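Local coordinates for protein Rik1-associated factor 1 (Schizosaccharomyces pombe, PDB 4O9D) that serves in the Clr4 methyltransferase complex, which contributes to establishing heterochromatin by methylating histone H3 to form H3K9me, its WD-repeat propeller being the part modelled here, at residues K21-H25 with G413-F419; T29-T33 with C397-V403; G107-V113 with P129-H134; M341-K347 with G385-A391; A391-T395 with M405-G409. All coordinates share one frame; numbering follows the deposited sequence.

Interaction 1 (K21-H25 with G413-F419); sequences KPWKH and GNKFGEF
Phe419 turns its ring edge toward the face of the six-membered ring of Trp23 in an offset edge-to-face pair, the centroids 5.5 Å apart and the planes at 82°. Lys24 fills the angle between them: its CG sits over the centre of the Trp23 ring and also over a face of Phe419, 3.9 Å from that ring's centroid. Further along, Pro22 CB covers one face of the Phe416 ring, while the backbone N of Lys24 lies at that ring's edge, in plane. A bend at chi2 (-70°) carries the rest of the Lys24 chain alongside the backbone of Glu418, where NZ donates to Glu418 O at 2.8 Å from above the carbonyl plane. Backbone bonds fix the register: Gly413 N to Pro22 O, Gly417 N to Trp23 O (2.7 Å) and His25 N to Gly417 O (3.0 Å). One water joins His25 O to Phe419 N. In this way the loop 413-419 runs along the outer edge of strand 21-26, itself the outermost strand of the closing propeller blade. Glu70 forms a salt bridge with Lys24 NZ, so this ammonium is probably well compensated despite nearby Arg420, while its methylene groups serve as hydrophobic packing for two aromatic rings.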
# COMPACT_ATOMS: atom_id res chain seq x y z
N LYS A 21 4.87 20.60 8.79
CA LYS A 21 4.33 20.96 10.10
C LYS A 21 2.91 20.41 10.24
O LYS A 21 2.22 20.21 9.25
CB LYS A 21 4.34 22.47 10.29
CG LYS A 21 5.73 23.10 10.24
CD LYS A 21 6.67 22.54 11.33
CE LYS A 21 8.09 23.08 11.21
NZ LYS A 21 9.13 22.14 11.75
N PRO A 22 2.48 20.15 11.48
CA PRO A 22 1.10 19.69 11.65
C PRO A 22 0.12 20.59 10.91
O PRO A 22 0.31 21.80 10.86
CB PRO A 22 0.87 19.78 13.16
CG PRO A 22 2.00 20.58 13.68
CD PRO A 22 3.14 20.38 12.76
N TRP A 23 -0.90 19.98 10.31
CA TRP A 23 -1.84 20.72 9.50
C TRP A 23 -3.27 20.37 9.88
O TRP A 23 -4.03 21.24 10.30
CB TRP A 23 -1.61 20.43 8.02
CG TRP A 23 -2.51 21.22 7.17
CD1 TRP A 23 -2.78 22.56 7.29
CD2 TRP A 23 -3.27 20.75 6.05
NE1 TRP A 23 -3.67 22.94 6.31
CE2 TRP A 23 -3.98 21.86 5.54
CE3 TRP A 23 -3.42 19.50 5.43
CZ2 TRP A 23 -4.83 21.75 4.44
CZ3 TRP A 23 -4.26 19.40 4.33
CH2 TRP A 23 -4.96 20.52 3.85
N LYS A 24 -3.65 19.11 9.70
CA LYS A 24 -4.99 18.68 10.02
C LYS A 24 -4.96 17.39 10.78
O LYS A 24 -4.14 16.52 10.52
CB LYS A 24 -5.83 18.48 8.76
CG LYS A 24 -6.00 19.72 7.93
CD LYS A 24 -6.90 20.72 8.60
CE LYS A 24 -7.22 21.87 7.67
NZ LYS A 24 -7.96 22.96 8.38
N HIS A 25 -5.88 17.27 11.72
CA HIS A 25 -6.11 16.03 12.43
C HIS A 25 -7.57 15.65 12.24
O HIS A 25 -8.45 16.51 12.22
CB HIS A 25 -5.83 16.15 13.92
CG HIS A 25 -6.47 15.06 14.72
ND1 HIS A 25 -5.88 13.84 14.90
CD2 HIS A 25 -7.68 14.99 15.32
CE1 HIS A 25 -6.68 13.06 15.60
NE2 HIS A 25 -7.78 13.74 15.87
N GLY A 413 0.93 24.66 11.59
CA GLY A 413 2.33 25.07 11.65
C GLY A 413 2.84 24.97 13.07
O GLY A 413 4.05 24.97 13.34
N ASN A 414 1.90 24.91 14.00
CA ASN A 414 2.21 24.58 15.38
C ASN A 414 1.19 23.55 15.83
O ASN A 414 1.53 22.57 16.50
CB ASN A 414 2.14 25.84 16.26
CG ASN A 414 3.00 26.99 15.72
OD1 ASN A 414 4.11 26.78 15.24
ND2 ASN A 414 2.48 28.21 15.82
N LYS A 415 -0.07 23.76 15.44
CA LYS A 415 -1.15 22.89 15.87
C LYS A 415 -1.95 22.36 14.68
O LYS A 415 -1.89 22.90 13.58
CB LYS A 415 -2.08 23.64 16.82
CG LYS A 415 -2.48 25.04 16.35
CD LYS A 415 -3.54 25.66 17.26
CE LYS A 415 -3.03 25.82 18.69
NZ LYS A 415 -4.10 25.57 19.72
N PHE A 416 -2.71 21.30 14.93
CA PHE A 416 -3.57 20.71 13.91
C PHE A 416 -4.92 21.42 13.83
O PHE A 416 -5.54 21.71 14.86
CB PHE A 416 -3.83 19.25 14.21
CG PHE A 416 -2.61 18.39 14.15
CD1 PHE A 416 -2.08 17.99 12.93
CD2 PHE A 416 -2.00 17.94 15.32
CE1 PHE A 416 -0.95 17.17 12.87
CE2 PHE A 416 -0.87 17.12 15.27
CZ PHE A 416 -0.36 16.74 14.04
N GLY A 417 -5.37 21.69 12.61
CA GLY A 417 -6.71 22.17 12.37
C GLY A 417 -7.61 20.99 12.13
O GLY A 417 -7.22 19.83 12.36
N GLU A 418 -8.83 21.27 11.67
CA GLU A 418 -9.78 20.24 11.30
C GLU A 418 -10.26 20.46 9.88
O GLU A 418 -10.21 21.58 9.36
CB GLU A 418 -11.00 20.26 12.22
CG GLU A 418 -10.80 19.55 13.54
CD GLU A 418 -11.98 19.76 14.48
OE1 GLU A 418 -11.79 20.45 15.50
OE2 GLU A 418 -13.09 19.25 14.20
N PHE A 419 -10.69 19.36 9.26
CA PHE A 419 -11.43 19.43 8.02
C PHE A 419 -12.86 19.70 8.45
O PHE A 419 -13.25 19.39 9.58
CB PHE A 419 -11.32 18.12 7.23
CG PHE A 419 -9.98 17.91 6.58
CD1 PHE A 419 -9.67 18.54 5.38
CD2 PHE A 419 -9.01 17.09 7.17
CE1 PHE A 419 -8.42 18.37 4.77
CE2 PHE A 419 -7.77 16.91 6.57
CZ PHE A 419 -7.48 17.55 5.36
O HOH W 1 -10.73 16.80 10.82

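Interaction 2 (T29-T33 with C397-V403); sequences TSGDT and CCVGGDV
Asp32 reaches across to the turn at Gly400 with a single carboxylate oxygen. Its CG stands beside the backbone N and anti to the carbonyl carbon (chi1 -71°), which brings OD1 to the backbone N of Gly400 at 2.8 Å. The bond is almost straight, 175° at the hydrogen, and the N-H arrives on the syn side of OD1, 30° out of the carboxylate plane. The same oxygen touches Val399 CA. An alanine in place of Asp32 would remove this acceptor, and the Gly400 N-H would probably be left without its mate and the turn less firmly held to the loop. That turn, type II from Cys398 to Gly401, links strands 393-398 and 403-407 of the last propeller blade, whereas 29-33 is the connection leading from strand 21-26 of that blade into strand 33-38 of the next, so the contact lies at the seam where the ring closes. Thr29 adds a weak bond from OG1 to Gly401 O, 3.4 Å long, and its CB lies against Gly401 CA. Thr33 divides its two branches: CG2 is anti to the backbone N and packs on Cys397 SG at 3.6 Å, while OG1, beside the N, meets Val403 CG2 at 3.3 Å. The Thr33 and Val403 side chains cross at about a right angle. A water fills in the polar link, accepting from Thr33 N at 2.8 Å and donating to Cys398 O and Asp402 O.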
# COMPACT_ATOMS: atom_id res chain seq x y z
N THR A 29 -13.40 8.28 12.36
CA THR A 29 -13.11 7.05 11.71
C THR A 29 -13.73 5.91 12.46
O THR A 29 -13.48 5.73 13.66
CB THR A 29 -11.59 6.83 11.64
OG1 THR A 29 -11.03 7.78 10.73
CG2 THR A 29 -11.27 5.43 11.18
N SER A 30 -14.57 5.17 11.75
CA SER A 30 -14.94 3.84 12.17
C SER A 30 -13.80 2.93 11.70
O SER A 30 -13.52 2.85 10.50
CB SER A 30 -16.26 3.42 11.53
OG SER A 30 -16.23 3.56 10.12
N GLY A 31 -13.12 2.30 12.66
CA GLY A 31 -12.00 1.43 12.36
C GLY A 31 -10.63 2.13 12.41
O GLY A 31 -10.49 3.25 12.89
N ASP A 32 -9.63 1.43 11.90
CA ASP A 32 -8.29 1.96 11.80
C ASP A 32 -8.04 2.36 10.36
O ASP A 32 -8.33 1.59 9.46
CB ASP A 32 -7.28 0.89 12.20
CG ASP A 32 -7.29 0.60 13.69
OD1 ASP A 32 -7.71 1.48 14.46
OD2 ASP A 32 -6.88 -0.52 14.09
N THR A 33 -7.48 3.54 10.14
CA THR A 33 -7.14 3.93 8.79
C THR A 33 -5.91 3.14 8.33
O THR A 33 -4.83 3.24 8.94
CB THR A 33 -6.92 5.43 8.67
OG1 THR A 33 -8.10 6.11 9.12
CG2 THR A 33 -6.63 5.84 7.20
N CYS A 397 -1.26 7.52 10.54
CA CYS A 397 -2.47 7.03 11.23
C CYS A 397 -2.11 6.05 12.35
O CYS A 397 -1.08 5.37 12.27
CB CYS A 397 -3.38 6.30 10.26
SG CYS A 397 -3.56 7.05 8.63
N CYS A 398 -2.96 5.92 13.36
CA CYS A 398 -2.66 5.00 14.46
C CYS A 398 -3.90 4.24 14.89
O CYS A 398 -5.01 4.55 14.48
CB CYS A 398 -2.03 5.73 15.65
SG CYS A 398 -3.11 6.90 16.54
N VAL A 399 -3.70 3.20 15.70
CA VAL A 399 -4.80 2.41 16.19
C VAL A 399 -5.80 3.31 16.90
O VAL A 399 -5.42 4.12 17.72
CB VAL A 399 -4.32 1.33 17.16
CG1 VAL A 399 -5.50 0.64 17.81
CG2 VAL A 399 -3.44 0.33 16.40
N GLY A 400 -7.09 3.16 16.57
CA GLY A 400 -8.13 3.92 17.24
C GLY A 400 -8.68 5.07 16.41
O GLY A 400 -9.46 5.88 16.91
N GLY A 401 -8.26 5.15 15.14
CA GLY A 401 -8.86 6.09 14.21
C GLY A 401 -8.19 7.43 14.00
O GLY A 401 -8.65 8.20 13.16
N ASP A 402 -7.12 7.74 14.74
CA ASP A 402 -6.44 9.01 14.53
C ASP A 402 -5.79 9.08 13.16
O ASP A 402 -5.11 8.15 12.75
CB ASP A 402 -5.36 9.27 15.60
CG ASP A 402 -5.94 9.89 16.87
OD1 ASP A 402 -7.06 10.45 16.80
OD2 ASP A 402 -5.29 9.81 17.93
N VAL A 403 -5.99 10.19 12.47
CA VAL A 403 -5.27 10.49 11.24
C VAL A 403 -4.64 11.87 11.33
O VAL A 403 -5.36 12.89 11.39
CB VAL A 403 -6.23 10.43 10.02
CG1 VAL A 403 -5.49 10.81 8.72
CG2 VAL A 403 -6.80 9.06 9.90
O HOH W 2 -6.46 5.38 12.06

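Interaction 3 (G107-V113 with P129-H134); sequences GAFDNAV and PTDYIH. With EDO (1,2-ethanediol), chain D.
Ile133 pushes its side chain into the bend formed by 107-113, and every carbon from CB outward has something to touch. CB rests on Ala108 O at 3.6 Å. CG2, anti to the backbone N, lies against Gly107 CA, where a side chain in place of the glycine hydrogen would collide with it. CG1, beside the backbone N (chi1 -53°), meets Ala112 O at 3.5 Å, a carbonyl buried with no polar partner in the model. At the tip, CD1 reaches the backbone carbon of Asn111 and Val113 CG2, the latter side chain crossing at about a right angle. The backbone of Ile133 is tied down as well: its N donates to Ala108 O at 3.1 Å, and Asn111 N donates to the same oxygen from the opposite face of the carbonyl plane. That second bond closes a type I turn, Ala108 to Asn111, between strands 103-108 and 113-117 of one WD blade; Ile133 begins the first strand of the following blade, so the contact bridges the interface of successive propeller blades. Within the turn Asp110 OD1 accepts from Ala112 N, forming an Asx turn, and has a second partner in His78. The ring of Phe109, a residue of the turn itself, stacks offset on Tyr132, centroids 4.2 Å apart and planes 8° from parallel. Ile133 O lies at the Phe109 ring edge, and Asp131 OD1 sits above the rim of the Tyr132 face opposite Phe109. A water connects Asn111 ND2, Pro129 O and a bound 1,2-ethanediol.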
# COMPACT_ATOMS: atom_id res chain seq x y z
N GLY A 107 -11.15 -0.89 -3.33
CA GLY A 107 -11.32 -2.32 -3.16
C GLY A 107 -11.66 -2.63 -1.71
O GLY A 107 -11.23 -1.94 -0.81
N ALA A 108 -12.42 -3.68 -1.46
CA ALA A 108 -12.79 -3.99 -0.09
C ALA A 108 -13.11 -5.47 0.13
O ALA A 108 -13.13 -6.29 -0.80
CB ALA A 108 -14.00 -3.12 0.34
N PHE A 109 -13.41 -5.76 1.39
CA PHE A 109 -13.71 -7.10 1.85
C PHE A 109 -15.18 -7.48 1.58
O PHE A 109 -15.67 -8.51 2.04
CB PHE A 109 -13.37 -7.20 3.34
CG PHE A 109 -11.90 -7.31 3.63
CD1 PHE A 109 -10.95 -7.15 2.62
CD2 PHE A 109 -11.46 -7.58 4.93
CE1 PHE A 109 -9.60 -7.27 2.89
CE2 PHE A 109 -10.11 -7.70 5.21
CZ PHE A 109 -9.18 -7.54 4.19
N ASP A 110 -15.86 -6.66 0.79
CA ASP A 110 -17.15 -7.08 0.23
C ASP A 110 -17.01 -7.76 -1.15
O ASP A 110 -18.01 -8.08 -1.79
CB ASP A 110 -18.10 -5.89 0.12
CG ASP A 110 -17.65 -4.89 -0.91
OD1 ASP A 110 -16.44 -4.89 -1.25
OD2 ASP A 110 -18.50 -4.09 -1.37
N ASN A 111 -15.77 -7.99 -1.59
CA ASN A 111 -15.50 -8.61 -2.90
C ASN A 111 -15.75 -7.72 -4.12
O ASN A 111 -15.91 -8.23 -5.21
CB ASN A 111 -16.35 -9.88 -3.11
CG ASN A 111 -16.16 -10.90 -2.01
OD1 ASN A 111 -15.34 -10.72 -1.09
ND2 ASN A 111 -16.92 -11.99 -2.08
N ALA A 112 -15.82 -6.40 -3.94
CA ALA A 112 -16.18 -5.51 -5.05
C ALA A 112 -15.11 -4.46 -5.33
O ALA A 112 -14.46 -3.98 -4.42
CB ALA A 112 -17.54 -4.83 -4.77
N VAL A 113 -14.90 -4.13 -6.61
CA VAL A 113 -14.17 -2.93 -6.95
C VAL A 113 -15.19 -1.83 -7.31
O VAL A 113 -16.07 -2.06 -8.15
CB VAL A 113 -13.22 -3.17 -8.15
CG1 VAL A 113 -12.40 -1.93 -8.40
CG2 VAL A 113 -12.29 -4.36 -7.89
N PRO A 129 -15.55 -10.63 -8.79
CA PRO A 129 -14.72 -11.34 -7.81
C PRO A 129 -15.56 -12.11 -6.76
O PRO A 129 -16.61 -11.65 -6.35
CB PRO A 129 -13.89 -10.21 -7.16
CG PRO A 129 -13.78 -9.17 -8.29
CD PRO A 129 -15.16 -9.22 -8.94
N THR A 130 -15.07 -13.27 -6.32
CA THR A 130 -15.81 -14.12 -5.40
C THR A 130 -15.24 -14.11 -3.98
O THR A 130 -15.72 -14.83 -3.09
CB THR A 130 -15.87 -15.55 -5.96
OG1 THR A 130 -14.54 -16.05 -6.16
CG2 THR A 130 -16.62 -15.55 -7.30
N ASP A 131 -14.23 -13.28 -3.73
CA ASP A 131 -13.65 -13.20 -2.39
C ASP A 131 -13.04 -11.79 -2.22
O ASP A 131 -13.11 -10.97 -3.15
CB ASP A 131 -12.60 -14.32 -2.21
CG ASP A 131 -12.43 -14.77 -0.76
OD1 ASP A 131 -12.87 -14.08 0.19
OD2 ASP A 131 -11.81 -15.84 -0.56
N TYR A 132 -12.50 -11.51 -1.05
CA TYR A 132 -11.99 -10.16 -0.75
C TYR A 132 -11.09 -9.64 -1.85
O TYR A 132 -10.30 -10.40 -2.45
CB TYR A 132 -11.15 -10.16 0.53
CG TYR A 132 -11.85 -10.61 1.78
CD1 TYR A 132 -13.24 -10.69 1.85
CD2 TYR A 132 -11.12 -10.93 2.93
CE1 TYR A 132 -13.87 -11.09 3.01
CE2 TYR A 132 -11.75 -11.34 4.08
CZ TYR A 132 -13.12 -11.42 4.12
OH TYR A 132 -13.75 -11.81 5.28
N ILE A 133 -11.22 -8.35 -2.13
CA ILE A 133 -10.18 -7.64 -2.88
C ILE A 133 -9.02 -7.39 -1.91
O ILE A 133 -9.24 -6.91 -0.81
CB ILE A 133 -10.69 -6.31 -3.41
CG1 ILE A 133 -12.00 -6.52 -4.21
CG2 ILE A 133 -9.61 -5.64 -4.29
CD1 ILE A 133 -11.90 -7.57 -5.36
N HIS A 134 -7.79 -7.71 -2.32
CA HIS A 134 -6.61 -7.42 -1.47
C HIS A 134 -5.69 -6.26 -1.92
O HIS A 134 -5.03 -5.65 -1.08
CB HIS A 134 -5.73 -8.69 -1.33
CG HIS A 134 -6.24 -9.68 -0.33
ND1 HIS A 134 -5.81 -10.99 -0.29
CD2 HIS A 134 -7.15 -9.56 0.68
CE1 HIS A 134 -6.40 -11.62 0.72
NE2 HIS A 134 -7.22 -10.77 1.31
C1 EDO D . -21.53 -10.93 -1.55
O1 EDO D . -21.27 -11.05 -2.95
C2 EDO D . -20.20 -10.80 -0.81
O2 EDO D . -20.10 -9.46 -0.29
O HOH W 3 -19.04 -11.42 -4.38

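Interaction 4 (M341-K347 with G385-A391); sequences MAQWQPK and GGFSEDA
Gly385 lies under Met341, whose extended chain, CG anti to the backbone N (chi1 164°), sets SD 3.7 Å from Gly385 CA; a side chain here would run into that sulfur. A water links Gly385 O to Ala342 N. At Gly386 the amide of Gln343 passes close by, OE1 3.4 Å from Gly386 CA. Phe387 is held through both its backbone N and its O: the N donates to Gln343 OE1 at 2.9 Å and 167°, and a water joins the O to Gln343 NE2, which helps fix the rotation of that amide. The Phe387 ring takes Pro346 CD over one face, 3.8 Å from the centroid, with Gln345 CA over it too, and Gln343 OE1 at its edge. Ser388 begins a type I turn whose carbonyls border the proline: Ser388 O meets Pro346 CG, and Glu389 O meets Pro346 CB. Asp390 O receives Lys347 NZ at 3.2 Å, from above the carbonyl plane. Ala391 CB then rests on Lys347 CD. Strands 341-344 and 385-387 run nearly parallel, 16° between their directions and 6.5 Å apart at closest, as the first strands of successive propeller blades, with strands 351-354 and 393-398 as their respective sheet neighbours.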
# COMPACT_ATOMS: atom_id res chain seq x y z
N MET A 341 4.74 1.51 8.70
CA MET A 341 5.07 2.60 7.80
C MET A 341 6.55 2.54 7.45
O MET A 341 7.39 2.48 8.35
CB MET A 341 4.78 3.95 8.47
CG MET A 341 5.45 5.11 7.76
SD MET A 341 5.23 6.68 8.60
CE MET A 341 5.80 7.77 7.32
N ALA A 342 6.88 2.54 6.16
CA ALA A 342 8.28 2.52 5.75
C ALA A 342 8.41 3.12 4.36
O ALA A 342 8.02 2.48 3.38
CB ALA A 342 8.82 1.08 5.78
N GLN A 343 8.95 4.33 4.27
CA GLN A 343 9.02 5.04 2.99
C GLN A 343 10.23 5.95 2.93
O GLN A 343 10.61 6.57 3.94
CB GLN A 343 7.77 5.92 2.77
CG GLN A 343 6.49 5.15 2.45
CD GLN A 343 5.40 6.04 1.86
OE1 GLN A 343 5.51 7.27 1.83
NE2 GLN A 343 4.32 5.41 1.39
N TRP A 344 10.79 6.05 1.74
CA TRP A 344 11.79 7.06 1.45
C TRP A 344 11.12 8.38 1.09
O TRP A 344 10.14 8.43 0.33
CB TRP A 344 12.71 6.59 0.33
CG TRP A 344 13.47 5.35 0.76
CD1 TRP A 344 13.02 4.05 0.71
CD2 TRP A 344 14.78 5.29 1.33
NE1 TRP A 344 13.99 3.19 1.19
CE2 TRP A 344 15.07 3.93 1.59
CE3 TRP A 344 15.74 6.26 1.66
CZ2 TRP A 344 16.27 3.52 2.15
CZ3 TRP A 344 16.94 5.85 2.19
CH2 TRP A 344 17.20 4.50 2.45
N GLN A 345 11.63 9.43 1.71
CA GLN A 345 11.23 10.80 1.40
C GLN A 345 11.23 11.00 -0.11
O GLN A 345 12.28 10.89 -0.75
CB GLN A 345 12.25 11.75 2.04
CG GLN A 345 12.35 13.11 1.37
CD GLN A 345 11.58 14.17 2.13
OE1 GLN A 345 11.99 14.60 3.20
NE2 GLN A 345 10.44 14.58 1.58
N PRO A 346 10.07 11.32 -0.69
CA PRO A 346 10.18 11.51 -2.14
C PRO A 346 11.12 12.67 -2.45
O PRO A 346 11.16 13.66 -1.72
CB PRO A 346 8.73 11.81 -2.56
CG PRO A 346 7.89 11.23 -1.46
CD PRO A 346 8.70 11.49 -0.20
N LYS A 347 11.92 12.50 -3.51
CA LYS A 347 12.79 13.56 -3.98
C LYS A 347 14.01 13.76 -3.06
O LYS A 347 14.85 14.61 -3.35
CB LYS A 347 12.00 14.86 -4.14
CG LYS A 347 10.76 14.72 -5.04
CD LYS A 347 9.60 15.58 -4.58
CE LYS A 347 9.92 17.06 -4.70
NZ LYS A 347 8.76 17.85 -5.23
N GLY A 385 1.39 5.08 7.07
CA GLY A 385 1.99 6.39 6.86
C GLY A 385 2.46 6.52 5.42
O GLY A 385 3.01 5.58 4.86
N GLY A 386 2.27 7.69 4.83
CA GLY A 386 2.59 7.86 3.42
C GLY A 386 2.75 9.30 2.97
O GLY A 386 1.89 10.15 3.24
N PHE A 387 3.85 9.57 2.27
CA PHE A 387 4.09 10.86 1.63
C PHE A 387 3.31 10.99 0.34
O PHE A 387 3.10 10.00 -0.36
CB PHE A 387 5.56 10.98 1.22
CG PHE A 387 6.51 11.20 2.36
CD1 PHE A 387 6.64 12.45 2.93
CD2 PHE A 387 7.28 10.16 2.85
CE1 PHE A 387 7.52 12.66 3.96
CE2 PHE A 387 8.17 10.37 3.89
CZ PHE A 387 8.28 11.62 4.45
N SER A 388 2.92 12.21 -0.01
CA SER A 388 2.48 12.46 -1.36
C SER A 388 3.72 12.45 -2.24
O SER A 388 4.84 12.73 -1.76
CB SER A 388 1.73 13.80 -1.46
OG SER A 388 2.56 14.88 -1.04
N GLU A 389 3.53 12.13 -3.51
CA GLU A 389 4.65 12.06 -4.45
C GLU A 389 5.43 13.37 -4.56
O GLU A 389 6.64 13.35 -4.78
CB GLU A 389 4.15 11.63 -5.85
CG GLU A 389 3.92 10.16 -5.99
CD GLU A 389 3.59 9.76 -7.42
OE1 GLU A 389 4.08 8.71 -7.88
OE2 GLU A 389 2.84 10.51 -8.09
N ASP A 390 4.75 14.51 -4.40
CA ASP A 390 5.44 15.80 -4.48
C ASP A 390 6.06 16.22 -3.12
O ASP A 390 6.57 17.33 -2.97
CB ASP A 390 4.52 16.90 -5.04
CG ASP A 390 3.51 17.42 -4.01
OD1 ASP A 390 3.48 16.89 -2.88
OD2 ASP A 390 2.74 18.36 -4.33
N ALA A 391 6.02 15.32 -2.14
CA ALA A 391 6.73 15.53 -0.87
C ALA A 391 6.10 16.61 0.01
O ALA A 391 6.64 16.95 1.08
CB ALA A 391 8.20 15.87 -1.15
O HOH W 4 4.66 2.92 4.41
O HOH W 5 2.42 7.18 0.02

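Interaction 5 (A391-T395 with M405-G409); sequences ASKLT and MYSLG
Leu394 and Tyr406 carry the backbone bonding: Leu394 N donates to Tyr406 O at 3.0 Å, and Tyr406 N returns to Leu394 O at 2.7 Å and 174°. Beyond the regular pairing, Leu408 N makes a weak bond to Ser392 O. CA-H...O contacts fill the spaces between, Lys393 CA to Tyr406 O at 3.4 Å and Met405 CA to Leu394 O. This is an antiparallel hairpin, the axes of 393-395 and 405-407 approaching to 4.7 Å, forming the two middle strands of the four-stranded last blade. Leu394 and Tyr406 are its hydrogen-bonded pair; Lys393 with Ser407 and Thr395 with Met405 are non-hydrogen-bonded pairs, their side chains on the other face. Among polar side chains, Lys393 bends at chi2 (-65°) and again at chi4, swinging NZ back to Ser392 OG at 3.1 Å and, more weakly, to Ser407 OG. Its charge also meets the ring of Phe67 in a cation-pi contact. A leucine in place of Lys393 would probably leave Ser392 OG without its lysine donor, Ser407 OG without a weak one, and the Phe67 ring without its cation. Of the packing contacts, Thr395 and Met405 lie side by side, pointing the same way, with Thr395 OG1 3.5 Å from Met405 CE; that hydroxyl is hydrogen-bonded to Tyr38. Leu394 O lies at the Tyr406 ring edge, 3.5 Å from CD1, while the phenol OH bonds to Thr376.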
# COMPACT_ATOMS: atom_id res chain seq x y z
N ALA A 391 6.02 15.32 -2.14
CA ALA A 391 6.73 15.53 -0.87
C ALA A 391 6.10 16.61 0.01
O ALA A 391 6.64 16.95 1.08
CB ALA A 391 8.20 15.87 -1.15
N SER A 392 4.95 17.14 -0.41
CA SER A 392 4.33 18.28 0.27
C SER A 392 3.38 17.84 1.38
O SER A 392 2.93 18.66 2.19
CB SER A 392 3.57 19.19 -0.72
OG SER A 392 2.32 18.62 -1.13
N LYS A 393 3.07 16.55 1.42
CA LYS A 393 2.16 16.03 2.43
C LYS A 393 2.73 14.77 3.05
O LYS A 393 3.37 13.97 2.36
CB LYS A 393 0.80 15.71 1.80
CG LYS A 393 0.11 16.91 1.14
CD LYS A 393 -0.24 17.97 2.18
CE LYS A 393 -0.79 19.25 1.55
NZ LYS A 393 0.20 19.94 0.66
N LEU A 394 2.52 14.61 4.36
CA LEU A 394 2.73 13.33 5.03
C LEU A 394 1.50 13.02 5.91
O LEU A 394 1.01 13.89 6.64
CB LEU A 394 4.03 13.36 5.84
CG LEU A 394 4.28 12.13 6.72
CD1 LEU A 394 4.48 10.85 5.87
CD2 LEU A 394 5.50 12.35 7.66
N THR A 395 0.98 11.81 5.81
CA THR A 395 -0.20 11.43 6.55
C THR A 395 0.18 10.23 7.38
O THR A 395 0.74 9.27 6.86
CB THR A 395 -1.40 11.09 5.58
OG1 THR A 395 -1.73 12.22 4.76
CG2 THR A 395 -2.62 10.72 6.37
N MET A 405 -2.34 14.75 9.52
CA MET A 405 -1.78 15.26 8.27
C MET A 405 -0.77 16.40 8.50
O MET A 405 -1.10 17.40 9.16
CB MET A 405 -2.89 15.82 7.36
CG MET A 405 -3.70 14.79 6.59
SD MET A 405 -4.01 15.37 4.89
CE MET A 405 -4.71 13.89 4.17
N TYR A 406 0.42 16.25 7.92
CA TYR A 406 1.46 17.27 8.01
C TYR A 406 1.67 17.89 6.63
O TYR A 406 1.62 17.19 5.63
CB TYR A 406 2.76 16.65 8.53
CG TYR A 406 2.57 15.94 9.84
CD1 TYR A 406 2.02 14.66 9.88
CD2 TYR A 406 2.91 16.55 11.05
CE1 TYR A 406 1.82 14.01 11.09
CE2 TYR A 406 2.72 15.91 12.26
CZ TYR A 406 2.18 14.64 12.27
OH TYR A 406 1.96 14.00 13.46
N SER A 407 1.86 19.20 6.58
CA SER A 407 2.03 19.88 5.30
C SER A 407 3.12 20.94 5.38
O SER A 407 3.50 21.38 6.45
CB SER A 407 0.72 20.53 4.86
OG SER A 407 0.82 21.05 3.55
N LEU A 408 3.61 21.36 4.23
CA LEU A 408 4.52 22.49 4.18
C LEU A 408 3.76 23.77 4.54
O LEU A 408 4.24 24.88 4.32
CB LEU A 408 5.18 22.58 2.80
CG LEU A 408 6.15 21.43 2.50
CD1 LEU A 408 6.86 21.64 1.17
CD2 LEU A 408 7.17 21.28 3.62
N GLY A 409 2.56 23.60 5.10
CA GLY A 409 1.82 24.68 5.72
C GLY A 409 1.82 24.54 7.24
O GLY A 409 0.90 24.99 7.93

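Interactions 1, 2, 4 and 5 reach the sheet ordered 21-26, 403-407, 393-398, 382-387, in which an N-terminal strand completes a blade of the chain's C-terminal part. Interaction 5 is its middle hairpin, with the centres of interactions 1 and 4 each about 10 Å away toward either edge. Interaction 2, about 18 Å from interaction 5, joins this blade to the next, and interaction 4 joins it to the preceding one. Interaction 3 repeats such a blade-to-blade junction across the ring, about 27 Å from interaction 4 between centres. Along the chain, interactions 3 and 4 nest within 1 and 2, which close the propeller, while interaction 5 nests in 1 and alternates with 2.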